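Local coordinates for protein carbon monoxide oxidation system transcription regulator CooA-1 (Carboxydothermus hydrogenoformans, PDB 6CPB) that probably regulates transcription by binding DNA in response to carbon monoxide sensed at a heme, the chain being the heme domain of the longer protein, at residues E15-S18 and G19-K22; I34-T37 and P38-R42; D73-C76 and T77-A81; R97-Q100 and N101-E105; L111-V114 and K115-D119. All coordinates share one frame; numbering follows the deposited sequence. Where two conformers were deposited one is given.

Contact 1: E15-S18 and G19-K22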
loop_
_atom_site.group_PDB
_atom_site.type_symbol
_atom_site.label_atom_id
_atom_site.label_comp_id
_atom_site.label_asym_id
_atom_site.label_seq_id
_atom_site.Cartn_x
_atom_site.Cartn_y
_atom_site.Cartn_z
ATOM N N GLU A 15 24.842 6.395 9.783
ATOM C CA GLU A 15 26.047 5.895 9.134
ATOM C C GLU A 15 25.863 4.474 8.599
ATOM O O GLU A 15 26.374 4.130 7.528
ATOM C CB GLU A 15 27.200 5.971 10.142
ATOM C CG GLU A 15 28.539 5.513 9.629
ATOM C CD GLU A 15 29.672 5.713 10.640
ATOM O OE1 GLU A 15 29.433 6.188 11.777
ATOM O OE2 GLU A 15 30.824 5.395 10.276
ATOM N N GLU A 16 25.129 3.631 9.334
ATOM C CA GLU A 16 24.948 2.234 8.944
ATOM C C GLU A 16 24.314 2.086 7.568
ATOM O O GLU A 16 24.500 1.048 6.918
ATOM C CB GLU A 16 24.115 1.512 10.000
ATOM C CG GLU A 16 23.757 0.054 9.697
ATOM C CD GLU A 16 24.955 -0.895 9.613
ATOM O OE1 GLU A 16 26.070 -0.550 10.054
ATOM O OE2 GLU A 16 24.758 -2.010 9.087
ATOM N N TYR A 17 23.533 3.078 7.129
ATOM C CA TYR A 17 22.866 3.059 5.833
ATOM C C TYR A 17 23.618 3.847 4.767
ATOM O O TYR A 17 23.136 3.941 3.633
ATOM C CB TYR A 17 21.443 3.609 5.979
ATOM C CG TYR A 17 20.522 2.687 6.749
ATOM C CD1 TYR A 17 20.476 2.701 8.134
ATOM C CD2 TYR A 17 19.664 1.829 6.081
ATOM C CE1 TYR A 17 19.623 1.859 8.832
ATOM C CE2 TYR A 17 18.811 1.001 6.764
ATOM C CZ TYR A 17 18.786 1.019 8.136
ATOM O OH TYR A 17 17.912 0.177 8.795
ATOM N N SER A 18 24.766 4.441 5.107
ATOM C CA SER A 18 25.417 5.358 4.179
ATOM C C SER A 18 25.868 4.657 2.905
ATOM O O SER A 18 25.877 5.272 1.831
ATOM C CB SER A 18 26.586 6.076 4.856
ATOM O OG SER A 18 27.559 5.154 5.316
ATOM N N GLY A 19 26.225 3.375 2.992
ATOM C CA GLY A 19 26.648 2.656 1.802
ATOM C C GLY A 19 25.486 2.312 0.891
ATOM O O GLY A 19 25.550 2.509 -0.324
ATOM N N VAL A 20 24.398 1.799 1.465
ATOM C CA VAL A 20 23.286 1.405 0.617
ATOM C C VAL A 20 22.624 2.628 -0.010
ATOM O O VAL A 20 22.148 2.566 -1.147
ATOM C CB VAL A 20 22.310 0.484 1.373
ATOM C CG1 VAL A 20 21.610 1.215 2.486
ATOM C CG2 VAL A 20 21.317 -0.135 0.413
ATOM N N LEU A 21 22.629 3.769 0.685
ATOM C CA LEU A 21 22.044 4.974 0.109
ATOM C C LEU A 21 22.844 5.478 -1.087
ATOM O O LEU A 21 22.276 6.144 -1.963
ATOM C CB LEU A 21 21.886 6.051 1.177
ATOM C CG LEU A 21 20.822 5.718 2.230
ATOM C CD1 LEU A 21 20.951 6.621 3.447
ATOM C CD2 LEU A 21 19.412 5.795 1.647
ATOM N N LYS A 22 24.143 5.159 -1.160
ATOM C CA LYS A 22 24.938 5.520 -2.332
ATOM C C LYS A 22 24.478 4.794 -3.587
ATOM O O LYS A 22 24.845 5.204 -4.693
ATOM C CB LYS A 22 26.415 5.211 -2.093
ATOM C CG LYS A 22 27.088 6.131 -1.106
ATOM C CD LYS A 22 28.534 5.712 -0.866
ATOM C CE LYS A 22 29.150 6.499 0.267
ATOM N NZ LYS A 22 30.536 6.048 0.541
HETATM O O HOH W 1 25.161 1.024 4.264
#

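Contact 2: I34-T37 and P38-R42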
loop_
_atom_site.group_PDB
_atom_site.type_symbol
_atom_site.label_atom_id
_atom_site.label_comp_id
_atom_site.label_asym_id
_atom_site.label_seq_id
_atom_site.Cartn_x
_atom_site.Cartn_y
_atom_site.Cartn_z
ATOM N N ILE A 34 6.869 18.887 -11.455
ATOM C CA ILE A 34 6.320 17.540 -11.544
ATOM C C ILE A 34 7.481 16.551 -11.518
ATOM O O ILE A 34 8.335 16.575 -12.407
ATOM C CB ILE A 34 5.501 17.376 -12.831
ATOM C CG1 ILE A 34 4.432 18.467 -12.950
ATOM C CG2 ILE A 34 4.909 15.968 -12.882
ATOM C CD1 ILE A 34 3.476 18.536 -11.805
ATOM N N LEU A 35 7.502 15.669 -10.517
ATOM C CA LEU A 35 8.542 14.642 -10.413
ATOM C C LEU A 35 8.311 13.511 -11.398
ATOM O O LEU A 35 9.228 13.118 -12.128
ATOM C CB LEU A 35 8.597 14.058 -9.000
ATOM C CG LEU A 35 9.293 14.877 -7.920
ATOM C CD1 LEU A 35 8.523 16.138 -7.554
ATOM C CD2 LEU A 35 9.496 14.022 -6.700
ATOM N N TYR A 36 7.106 12.945 -11.397
ATOM C CA TYR A 36 6.780 11.781 -12.209
ATOM C C TYR A 36 5.297 11.828 -12.536
ATOM O O TYR A 36 4.523 12.531 -11.875
ATOM C CB TYR A 36 7.087 10.454 -11.494
ATOM C CG TYR A 36 8.533 10.276 -11.103
ATOM C CD1 TYR A 36 9.517 10.070 -12.065
ATOM C CD2 TYR A 36 8.929 10.316 -9.768
ATOM C CE1 TYR A 36 10.838 9.914 -11.708
ATOM C CE2 TYR A 36 10.258 10.157 -9.408
ATOM C CZ TYR A 36 11.202 9.959 -10.382
ATOM O OH TYR A 36 12.522 9.796 -10.009
ATOM N N THR A 37 4.898 11.054 -13.536
ATOM C CA THR A 37 3.514 10.995 -13.987
ATOM C C THR A 37 3.109 9.546 -14.144
ATOM O O THR A 37 3.951 8.636 -14.091
ATOM C CB THR A 37 3.324 11.704 -15.336
ATOM O OG1 THR A 37 3.995 10.963 -16.354
ATOM C CG2 THR A 37 3.817 13.131 -15.298
ATOM N N PRO A 38 1.821 9.288 -14.390
ATOM C CA PRO A 38 1.399 7.904 -14.624
ATOM C C PRO A 38 2.099 7.251 -15.796
ATOM O O PRO A 38 2.215 6.021 -15.825
ATOM C CB PRO A 38 -0.108 8.045 -14.866
ATOM C CG PRO A 38 -0.480 9.215 -14.008
ATOM C CD PRO A 38 0.660 10.180 -14.207
ATOM N N ASN A 39 2.583 8.033 -16.750
ATOM C CA ASN A 39 3.225 7.502 -17.942
ATOM C C ASN A 39 4.722 7.278 -17.777
ATOM O O ASN A 39 5.355 6.780 -18.711
ATOM C CB ASN A 39 3.033 8.454 -19.127
ATOM C CG ASN A 39 1.663 8.376 -19.748
ATOM O OD1 ASN A 39 0.704 7.939 -19.133
ATOM N ND2 ASN A 39 1.563 8.850 -20.983
ATOM N N THR A 40 5.316 7.669 -16.654
ATOM C CA THR A 40 6.745 7.439 -16.460
ATOM C C THR A 40 7.064 5.966 -16.704
ATOM O O THR A 40 6.528 5.081 -16.035
ATOM C CB THR A 40 7.138 7.865 -15.042
ATOM O OG1 THR A 40 6.977 9.287 -14.916
ATOM C CG2 THR A 40 8.590 7.462 -14.728
ATOM N N GLU A 41 7.933 5.706 -17.680
ATOM C CA GLU A 41 8.174 4.326 -18.092
ATOM C C GLU A 41 9.023 3.573 -17.075
ATOM O O GLU A 41 8.764 2.397 -16.794
ATOM C CB GLU A 41 8.838 4.293 -19.464
ATOM C CG GLU A 41 7.883 4.511 -20.619
ATOM C CD GLU A 41 8.511 4.167 -21.960
ATOM O OE1 GLU A 41 9.696 3.780 -21.979
ATOM O OE2 GLU A 41 7.818 4.275 -22.994
ATOM N N ARG A 42 10.055 4.213 -16.536
ATOM C CA ARG A 42 10.929 3.526 -15.601
ATOM C C ARG A 42 10.176 3.219 -14.315
ATOM O O ARG A 42 9.477 4.083 -13.768
ATOM C CB ARG A 42 12.167 4.374 -15.326
ATOM C CG ARG A 42 13.113 4.456 -16.521
ATOM C CD ARG A 42 14.492 3.942 -16.180
ATOM N NE ARG A 42 14.441 2.569 -15.688
ATOM C CZ ARG A 42 15.491 1.895 -15.232
ATOM N NH1 ARG A 42 15.337 0.651 -14.804
ATOM N NH2 ARG A 42 16.690 2.461 -15.199
#

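Contact 3: D73-C76 and T77-A81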
loop_
_atom_site.group_PDB
_atom_site.type_symbol
_atom_site.label_atom_id
_atom_site.label_comp_id
_atom_site.label_asym_id
_atom_site.label_seq_id
_atom_site.Cartn_x
_atom_site.Cartn_y
_atom_site.Cartn_z
ATOM N N ASP A 73 9.525 9.951 3.696
ATOM C CA ASP A 73 8.542 9.052 3.103
ATOM C C ASP A 73 9.011 8.555 1.739
ATOM O O ASP A 73 9.731 9.245 1.009
ATOM C CB ASP A 73 7.183 9.739 2.913
ATOM C CG ASP A 73 6.402 9.910 4.200
ATOM O OD1 ASP A 73 6.510 9.069 5.109
ATOM O OD2 ASP A 73 5.607 10.886 4.271
ATOM N N ILE A 74 8.570 7.346 1.395
ATOM C CA ILE A 74 8.979 6.651 0.179
ATOM C C ILE A 74 7.751 6.282 -0.649
ATOM O O ILE A 74 6.674 6.019 -0.110
ATOM C CB ILE A 74 9.813 5.402 0.582
ATOM C CG1 ILE A 74 10.701 4.896 -0.558
ATOM C CG2 ILE A 74 8.945 4.292 1.110
ATOM C CD1 ILE A 74 11.743 3.896 -0.093
ATOM N N PHE A 75 7.919 6.262 -1.967
ATOM C CA PHE A 75 6.839 5.911 -2.894
ATOM C C PHE A 75 7.486 5.387 -4.182
ATOM O O PHE A 75 8.675 5.054 -4.194
ATOM C CB PHE A 75 5.865 7.097 -3.034
ATOM C CG PHE A 75 4.605 6.801 -3.837
ATOM C CD1 PHE A 75 3.851 5.651 -3.629
ATOM C CD2 PHE A 75 4.191 7.692 -4.809
ATOM C CE1 PHE A 75 2.726 5.396 -4.396
ATOM C CE2 PHE A 75 3.063 7.451 -5.558
ATOM C CZ PHE A 75 2.323 6.305 -5.345
ATOM N N CYS A 76 6.713 5.277 -5.263
ATOM C CA CYS A 76 7.210 4.618 -6.452
ATOM C C CYS A 76 6.393 5.054 -7.657
ATOM O O CYS A 76 5.269 5.558 -7.531
ATOM C CB CYS A 76 7.123 3.106 -6.287
ATOM S SG CYS A 76 5.470 2.535 -5.800
ATOM N N THR A 77 6.979 4.845 -8.830
ATOM C CA THR A 77 6.265 5.027 -10.081
ATOM C C THR A 77 5.491 3.746 -10.399
ATOM O O THR A 77 5.388 2.836 -9.572
ATOM C CB THR A 77 7.225 5.424 -11.191
ATOM O OG1 THR A 77 8.117 4.329 -11.420
ATOM C CG2 THR A 77 8.004 6.678 -10.842
ATOM N N HIS A 78 4.913 3.666 -11.596
ATOM C CA HIS A 78 4.093 2.519 -11.989
ATOM C C HIS A 78 2.892 2.333 -11.067
ATOM O O HIS A 78 2.401 1.221 -10.865
ATOM C CB HIS A 78 4.917 1.238 -12.107
ATOM C CG HIS A 78 5.682 1.138 -13.387
ATOM N ND1 HIS A 78 5.689 -0.003 -14.156
ATOM C CD2 HIS A 78 6.464 2.034 -14.033
ATOM C CE1 HIS A 78 6.442 0.193 -15.222
ATOM N NE2 HIS A 78 6.920 1.423 -15.174
ATOM N N THR A 79 2.395 3.433 -10.508
ATOM C CA THR A 79 1.239 3.401 -9.620
ATOM C C THR A 79 0.146 4.365 -10.078
ATOM O O THR A 79 -0.692 4.782 -9.267
ATOM C CB THR A 79 1.689 3.691 -8.188
ATOM O OG1 THR A 79 2.429 4.920 -8.169
ATOM C CG2 THR A 79 2.578 2.557 -7.674
ATOM N N ARG A 80 0.142 4.719 -11.363
ATOM C CA ARG A 80 -0.952 5.462 -11.989
ATOM C C ARG A 80 -1.165 6.846 -11.377
ATOM O O ARG A 80 -2.252 7.419 -11.485
ATOM C CB ARG A 80 -2.255 4.654 -12.028
ATOM C CG ARG A 80 -2.122 3.337 -12.767
ATOM C CD ARG A 80 -3.473 2.662 -12.908
ATOM N NE ARG A 80 -3.350 1.206 -12.940
ATOM C CZ ARG A 80 -3.434 0.438 -14.023
ATOM N NH1 ARG A 80 -3.655 0.960 -15.222
ATOM N NH2 ARG A 80 -3.300 -0.876 -13.897
ATOM N N ALA A 81 -0.123 7.426 -10.795
ATOM C CA ALA A 81 -0.240 8.676 -10.059
ATOM C C ALA A 81 0.731 9.727 -10.581
ATOM O O ALA A 81 1.791 9.413 -11.135
ATOM C CB ALA A 81 0.037 8.440 -8.579
#

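Contact 4: R97-Q100 and N101-E105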
loop_
_atom_site.group_PDB
_atom_site.type_symbol
_atom_site.label_atom_id
_atom_site.label_comp_id
_atom_site.label_asym_id
_atom_site.label_seq_id
_atom_site.Cartn_x
_atom_site.Cartn_y
_atom_site.Cartn_z
ATOM N N ARG A 97 13.787 -3.314 -9.023
ATOM C CA ARG A 97 14.493 -4.559 -8.721
ATOM C C ARG A 97 15.582 -4.331 -7.684
ATOM O O ARG A 97 15.754 -5.129 -6.751
ATOM C CB ARG A 97 15.114 -5.139 -9.993
ATOM C CG ARG A 97 14.136 -5.769 -10.969
ATOM C CD ARG A 97 14.893 -6.387 -12.140
ATOM N NE ARG A 97 14.004 -6.929 -13.165
ATOM C CZ ARG A 97 13.487 -8.155 -13.147
ATOM N NH1 ARG A 97 13.754 -8.988 -12.150
ATOM N NH2 ARG A 97 12.691 -8.548 -14.133
ATOM N N ASN A 98 16.354 -3.263 -7.844
ATOM C CA ASN A 98 17.390 -2.976 -6.870
ATOM C C ASN A 98 16.781 -2.703 -5.507
ATOM O O ASN A 98 17.306 -3.150 -4.479
ATOM C CB ASN A 98 18.247 -1.807 -7.331
ATOM C CG ASN A 98 19.478 -1.644 -6.486
ATOM O OD1 ASN A 98 20.199 -2.618 -6.212
ATOM N ND2 ASN A 98 19.731 -0.424 -6.052
ATOM N N PHE A 99 15.682 -1.953 -5.476
ATOM C CA PHE A 99 15.015 -1.687 -4.210
ATOM C C PHE A 99 14.594 -2.978 -3.516
ATOM O O PHE A 99 14.760 -3.122 -2.303
ATOM C CB PHE A 99 13.808 -0.784 -4.411
ATOM C CG PHE A 99 13.137 -0.457 -3.132
ATOM C CD1 PHE A 99 13.758 0.382 -2.219
ATOM C CD2 PHE A 99 11.939 -1.046 -2.788
ATOM C CE1 PHE A 99 13.166 0.671 -1.011
ATOM C CE2 PHE A 99 11.329 -0.743 -1.565
ATOM C CZ PHE A 99 11.943 0.112 -0.688
ATOM N N GLN A 100 14.010 -3.914 -4.260
ATOM C CA GLN A 100 13.590 -5.169 -3.652
ATOM C C GLN A 100 14.779 -5.927 -3.071
ATOM O O GLN A 100 14.677 -6.530 -1.996
ATOM C CB GLN A 100 12.805 -5.987 -4.676
ATOM C CG GLN A 100 11.442 -5.346 -4.995
ATOM C CD GLN A 100 10.755 -5.926 -6.211
ATOM O OE1 GLN A 100 11.393 -6.516 -7.082
ATOM N NE2 GLN A 100 9.443 -5.753 -6.277
ATOM N N ASN A 101 15.924 -5.893 -3.752
ATOM C CA ASN A 101 17.126 -6.498 -3.193
ATOM C C ASN A 101 17.589 -5.777 -1.932
ATOM O O ASN A 101 17.998 -6.420 -0.956
ATOM C CB ASN A 101 18.237 -6.513 -4.244
ATOM C CG ASN A 101 18.006 -7.555 -5.315
ATOM O OD1 ASN A 101 17.445 -8.618 -5.050
ATOM N ND2 ASN A 101 18.456 -7.266 -6.528
ATOM N N ILE A 102 17.546 -4.444 -1.936
ATOM C CA ILE A 102 17.879 -3.665 -0.745
ATOM C C ILE A 102 17.007 -4.066 0.439
ATOM O O ILE A 102 17.500 -4.225 1.563
ATOM C CB ILE A 102 17.764 -2.159 -1.053
ATOM C CG1 ILE A 102 18.927 -1.708 -1.941
ATOM C CG2 ILE A 102 17.687 -1.337 0.236
ATOM C CD1 ILE A 102 18.719 -0.344 -2.550
ATOM N N VAL A 103 15.702 -4.236 0.211
ATOM C CA VAL A 103 14.770 -4.535 1.297
ATOM C C VAL A 103 15.118 -5.838 2.002
ATOM O O VAL A 103 14.883 -5.979 3.209
ATOM C CB VAL A 103 13.329 -4.552 0.743
ATOM C CG1 VAL A 103 12.354 -5.223 1.701
ATOM C CG2 VAL A 103 12.852 -3.137 0.456
ATOM N N VAL A 104 15.637 -6.828 1.269
ATOM C CA VAL A 104 15.991 -8.099 1.892
ATOM C C VAL A 104 17.004 -7.880 3.003
ATOM O O VAL A 104 16.950 -8.531 4.052
ATOM C CB VAL A 104 16.489 -9.094 0.825
ATOM C CG1 VAL A 104 17.038 -10.361 1.480
ATOM C CG2 VAL A 104 15.350 -9.444 -0.139
ATOM N N GLU A 105 17.949 -6.970 2.786
ATOM C CA GLU A 105 18.967 -6.646 3.777
ATOM C C GLU A 105 18.504 -5.564 4.749
ATOM O O GLU A 105 18.828 -5.615 5.942
ATOM C CB GLU A 105 20.241 -6.191 3.058
ATOM C CG GLU A 105 21.421 -5.859 3.966
ATOM C CD GLU A 105 21.963 -7.067 4.698
ATOM O OE1 GLU A 105 21.594 -8.205 4.339
ATOM O OE2 GLU A 105 22.770 -6.870 5.630
HETATM O O HOH W 2 20.240 -5.082 -7.204
#

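Contact 5: L111-V114 and K115-D119. With SO4 (sulfate ion), chain D.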
loop_
_atom_site.group_PDB
_atom_site.type_symbol
_atom_site.label_atom_id
_atom_site.label_comp_id
_atom_site.label_asym_id
_atom_site.label_seq_id
_atom_site.Cartn_x
_atom_site.Cartn_y
_atom_site.Cartn_z
ATOM N N LEU A 111 8.860 -0.776 5.419
ATOM C CA LEU A 111 7.818 -0.479 6.393
ATOM C C LEU A 111 7.222 0.899 6.169
ATOM O O LEU A 111 6.013 1.095 6.329
ATOM C CB LEU A 111 8.351 -0.622 7.812
ATOM C CG LEU A 111 8.566 -2.073 8.271
ATOM C CD1 LEU A 111 9.094 -2.121 9.688
ATOM C CD2 LEU A 111 7.286 -2.893 8.174
ATOM N N ASN A 112 8.046 1.860 5.784
ATOM C CA ASN A 112 7.483 3.142 5.416
ATOM C C ASN A 112 6.659 3.017 4.144
ATOM O O ASN A 112 5.599 3.645 4.019
ATOM C CB ASN A 112 8.584 4.190 5.263
ATOM C CG ASN A 112 8.033 5.537 4.896
ATOM O OD1 ASN A 112 7.984 5.900 3.729
ATOM N ND2 ASN A 112 7.586 6.281 5.895
ATOM N N MET A 113 7.111 2.199 3.196
ATOM C CA MET A 113 6.369 2.021 1.959
ATOM C C MET A 113 4.985 1.442 2.223
ATOM O O MET A 113 4.001 1.852 1.595
ATOM C CB MET A 113 7.161 1.128 1.012
ATOM C CG MET A 113 6.501 0.972 -0.329
ATOM S SD MET A 113 7.519 0.111 -1.499
ATOM C CE MET A 113 8.657 1.418 -1.977
ATOM N N VAL A 114 4.892 0.471 3.132
ATOM C CA VAL A 114 3.598 -0.084 3.514
ATOM C C VAL A 114 2.700 1.000 4.089
ATOM O O VAL A 114 1.512 1.083 3.759
ATOM C CB VAL A 114 3.793 -1.248 4.510
ATOM C CG1 VAL A 114 2.483 -1.610 5.196
ATOM C CG2 VAL A 114 4.387 -2.465 3.814
ATOM N N LYS A 115 3.247 1.836 4.967
ATOM C CA LYS A 115 2.463 2.906 5.582
ATOM C C LYS A 115 1.929 3.870 4.519
ATOM O O LYS A 115 0.739 4.226 4.521
ATOM C CB LYS A 115 3.345 3.619 6.616
ATOM C CG LYS A 115 2.662 4.673 7.459
ATOM C CD LYS A 115 2.618 6.035 6.808
ATOM C CE LYS A 115 3.987 6.616 6.530
ATOM N NZ LYS A 115 3.869 8.039 6.095
ATOM N N VAL A 116 2.802 4.298 3.603
ATOM C CA VAL A 116 2.426 5.244 2.550
ATOM C C VAL A 116 1.372 4.639 1.628
ATOM O O VAL A 116 0.346 5.275 1.329
ATOM C CB VAL A 116 3.678 5.689 1.764
ATOM C CG1 VAL A 116 3.290 6.422 0.491
ATOM C CG2 VAL A 116 4.588 6.560 2.619
ATOM N N LEU A 117 1.599 3.404 1.165
ATOM C CA LEU A 117 0.643 2.773 0.260
ATOM C C LEU A 117 -0.692 2.555 0.946
ATOM O O LEU A 117 -1.749 2.712 0.322
ATOM C CB LEU A 117 1.198 1.452 -0.270
ATOM C CG LEU A 117 2.354 1.563 -1.269
ATOM C CD1 LEU A 117 2.920 0.186 -1.553
ATOM C CD2 LEU A 117 1.961 2.240 -2.560
ATOM N N GLY A 118 -0.669 2.173 2.224
ATOM C CA GLY A 118 -1.913 1.997 2.950
ATOM C C GLY A 118 -2.703 3.286 3.051
ATOM O O GLY A 118 -3.928 3.286 2.903
ATOM N N ASP A 119 -2.014 4.405 3.301
ATOM C CA ASP A 119 -2.683 5.705 3.365
ATOM C C ASP A 119 -3.227 6.115 1.999
ATOM O O ASP A 119 -4.357 6.622 1.902
ATOM C CB ASP A 119 -1.723 6.778 3.881
ATOM C CG ASP A 119 -1.530 6.736 5.377
ATOM O OD1 ASP A 119 -2.358 6.109 6.079
ATOM O OD2 ASP A 119 -0.549 7.351 5.854
HETATM S S SO4 D . 5.502 7.950 10.086
HETATM O O1 SO4 D . 6.716 8.181 10.868
HETATM O O2 SO4 D . 5.192 6.520 10.094
HETATM O O3 SO4 D . 4.393 8.694 10.676
HETATM O O4 SO4 D . 5.725 8.406 8.716
#

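Contact 1: E15-S18 and G19-K22
A turn at the short, weakly bonded helix 18-21, in the helical N-terminal part of the cyclic nucleotide-binding-like domain, is closed where Leu21 returns to Tyr17. Leu21 N gives a fairly straight hydrogen bond to Tyr17 O at 3.0 Å. One residue on, Lys22 N to Ser18 O at 3.5 Å is weak. Just upstream, Ser18 turns its hydroxyl back on its own chain: with OG placed between the backbone N and the carbonyl carbon (chi1 60°), it donates to Glu15 O over 2.7 Å, in the carbonyl plane and on a lone pair. Ser18 N binds the same oxygen, which is thus gripped twice, a task suited to a short hydroxyl side chain. A water accepts a hydrogen bond from Val20 N and donates one to Glu16 O, so it links these two backbone groups, four residues apart.

The apolar contacts follow the same spacing. Tyr17 CB meets Leu21 CD1 at 4.0 Å, while Val20 CG1 lies obliquely beside the ring, 4.1 Å from Tyr17 CD2. The ring also meets Phe106, and Leu21 packs on Leu12 and Phe109, which tie this turn to helices 9-12 and 108-135. Serine and water therefore satisfy backbone polar groups at a turn with few regular helical bonds, while Tyr17, Val20 and Leu21 supply its apolar side.

Contact 2: I34-T37 and P38-R42
A type I beta turn runs from Thr37 to Thr40, closed by Thr40 N bonding to Thr37 O at 3.1 Å from well above the carbonyl plane. Pro38 fits its second position because the ring fixes phi near the value this turn needs, and it holds Thr37 extended before it; Thr37 CB and Pro38 CD are crowded at 3.3 Å across the peptide bond. Two threonine hydroxyls then lace the turn from its ends. Thr40 OG1 accepts Thr37 N over 3.1 Å in an almost perfectly straight bond of 179°. In the other direction, Thr37 OG1 takes Asn39 N at 3.3 Å, which makes an ST turn within the beta turn. This bond depends on the rotation of Thr37, whose hydroxyl stands between its backbone N and carbonyl carbon (chi1 68°), facing the chain ahead.

The turn ends strand 34-36 just after a classic beta bulge, where Leu35 and Tyr36 both face Ile83 on the neighbouring strand 82-85. Tyr36 packs against the turn as well: Thr40 CG2 comes obliquely to its ring, 3.8 Å from Tyr36 CD1, and Thr40 OG1 lies 3.6 Å from Tyr36 CB. Threonine suits this place because one branch serves the backbone and the other the aromatic ring. A valine in its place, lacking the hydroxyl, would probably leave Thr37 N without its acceptor and the end of the turn less firmly tied to the strand. Pro38 packs on Phe82, and Thr40 touches Thr77 of the loop that carries His78.

Contact 3: D73-C76 and T77-A81
Phe75 and Thr79 reach toward one another from opposite directions, and Thr79 OG1 ends obliquely to the ring, 3.1 Å from Phe75 CZ. The hydroxyl is also bonded to the backbone: Thr79 OG1 donates to Cys76 O at 3.0 Å, from 37° above the carbonyl plane instead of on a lone pair. Both Cys76 and Thr79 occur in two conformers, so these hydroxyl contacts hold for one deposited conformer. Phe75 CG lies anti to the backbone N (chi1 -173°), which carries the ring toward Ala81, whose CB lies at the ring's edge, near its plane, 4.4 Å from Phe75 CE2. A small methyl fits there without pushing the ring aside.

This fold of the chain carries heme-binding residues. In structures of this protein with heme bound, His78 is an axial ligand of the iron, and Thr79 and Arg80 also line the site; no heme is bound to this chain here. His78 and Arg80 both adopt left-handed backbone conformations, which turn the loop sharply between buried Thr77, Thr79 and Ala81. In this heme-free chain His78 NE2 hydrogen-bonds Glu41 O, and Thr77 OG1 bonds Arg42 O. Strand 74-76 leads into this loop along strand 44-50, where Phe75 pairs with Phe46, while the ring's other neighbours are Val55 of strand 52-59 and Leu117 and Leu120 of helix 108-135.

Contact 4: R97-Q100 and N101-E105
Backbone bonds come first in joining 97-100 to 101-105: Asn101 N, Ile102 N and Val103 N donate to Arg97 O, Asn98 O and Phe99 O, the i to i+4 pattern of an alpha helix. The Ile102 N to Asn98 O bond measures 2.9 Å. The next in line, Val104 N to Gln100 O, is longer at 3.4 Å and weak.

Polar side chains add a water bridge. A water donates to Asn98 OD1 at 2.7 Å and accepts from Asn101 ND2 at 2.9 Å, so the two amides are linked through it on one side of the helix. Asparagine suits the place of Asn98 by carrying acceptor and donor on one amide: OD1 serves the water, and ND2 is engaged with Thr94 OG1 and Glu23 OE1, which fixes the amide's rotation.

This is helix 96-105, which follows the beta strands of the cyclic nucleotide-binding-like domain and precedes the long helix 108-135. Its apolar side is set by a CH-pi contact: the branched Val103 puts its CG2 methyl over one face of the Phe99 ring, 3.8 Å from the centroid and 26° off the normal, displaced toward the rim near CE2. Phe99 reaches this place with CG anti to the backbone N (chi1 -178°). Ile102 CD1 lies 3.6 Å from Asn98 ND2, crossing it obliquely. Phe99 and Ile102 both pack on Phe109 of helix 108-135, while Gln100 and Val103 touch Leu111 of the second subunit.

Contact 5: L111-V114 and K115-D119
Asp73 OD1 is gripped by two side chains of one helical turn: Lys115 NZ, in a salt bridge, and Asn112 ND2, in a hydrogen bond. The two side chains cross at a slant, with Lys115 CE 3.7 Å from Asn112 ND2. Lysine gets there by bending, chi2 at -86° and chi3 at -61°, which brings CE and NZ beside the Asn112 amide as the chain stands out from the helix. A sulfate, probably from the crystallisation liquor, takes a weak hydrogen bond from Lys115 NZ to its O4 at 3.2 Å. A leucine here would remove the ammonium group and would probably leave buried Asp73 without its positive mate.

The asparagine works at both ends. Asn112 OD1 accepts from Ile74 N, and ND2 has Thr6 OG1 as a further partner, so the buried amide is satisfied and fixed in its rotation. Val116 CG2 packs beside that amide, 3.6 Å from Asn112 OD1. On another side of the helix Met113 and Leu117 lie side by side, CG of the given Met113 conformer 3.9 Å from Leu117 CD1, and the backbone bonds keep regular helical spacing, such as Gly118 N to Val114 O at 2.9 Å.

Helix 108-135 thereby lies between two neighbours. Met113 packs on Ile74 and Leu117 on Phe75 of strand 74-76, while Val114 and Leu117 meet Val114 and Leu117 of the second subunit, a helix-to-helix dimer interface, as in CRP.

How the contacts relate
All five contacts join adjoining pieces of chain and follow in series; none nests in or crosses another. Contact 1 closes a turn at helix 18-21, and contact 2 the turn leaving strand 34-36. Contact 3 shapes the loop from strand 74-76 to strand 82-85 and is tied to contact 2, about 9 Å away between centres, by two hydrogen bonds. Contacts 4 and 5 are turns of the two successive helices 96-105 and 108-135. Val20 packs on Ile102, joining contact 1 to contact 4; Phe99 meets both Ile74 and Met113, linking contact 4 with contacts 3 and 5. Contacts 3, 4 and 5 also touch the second subunit.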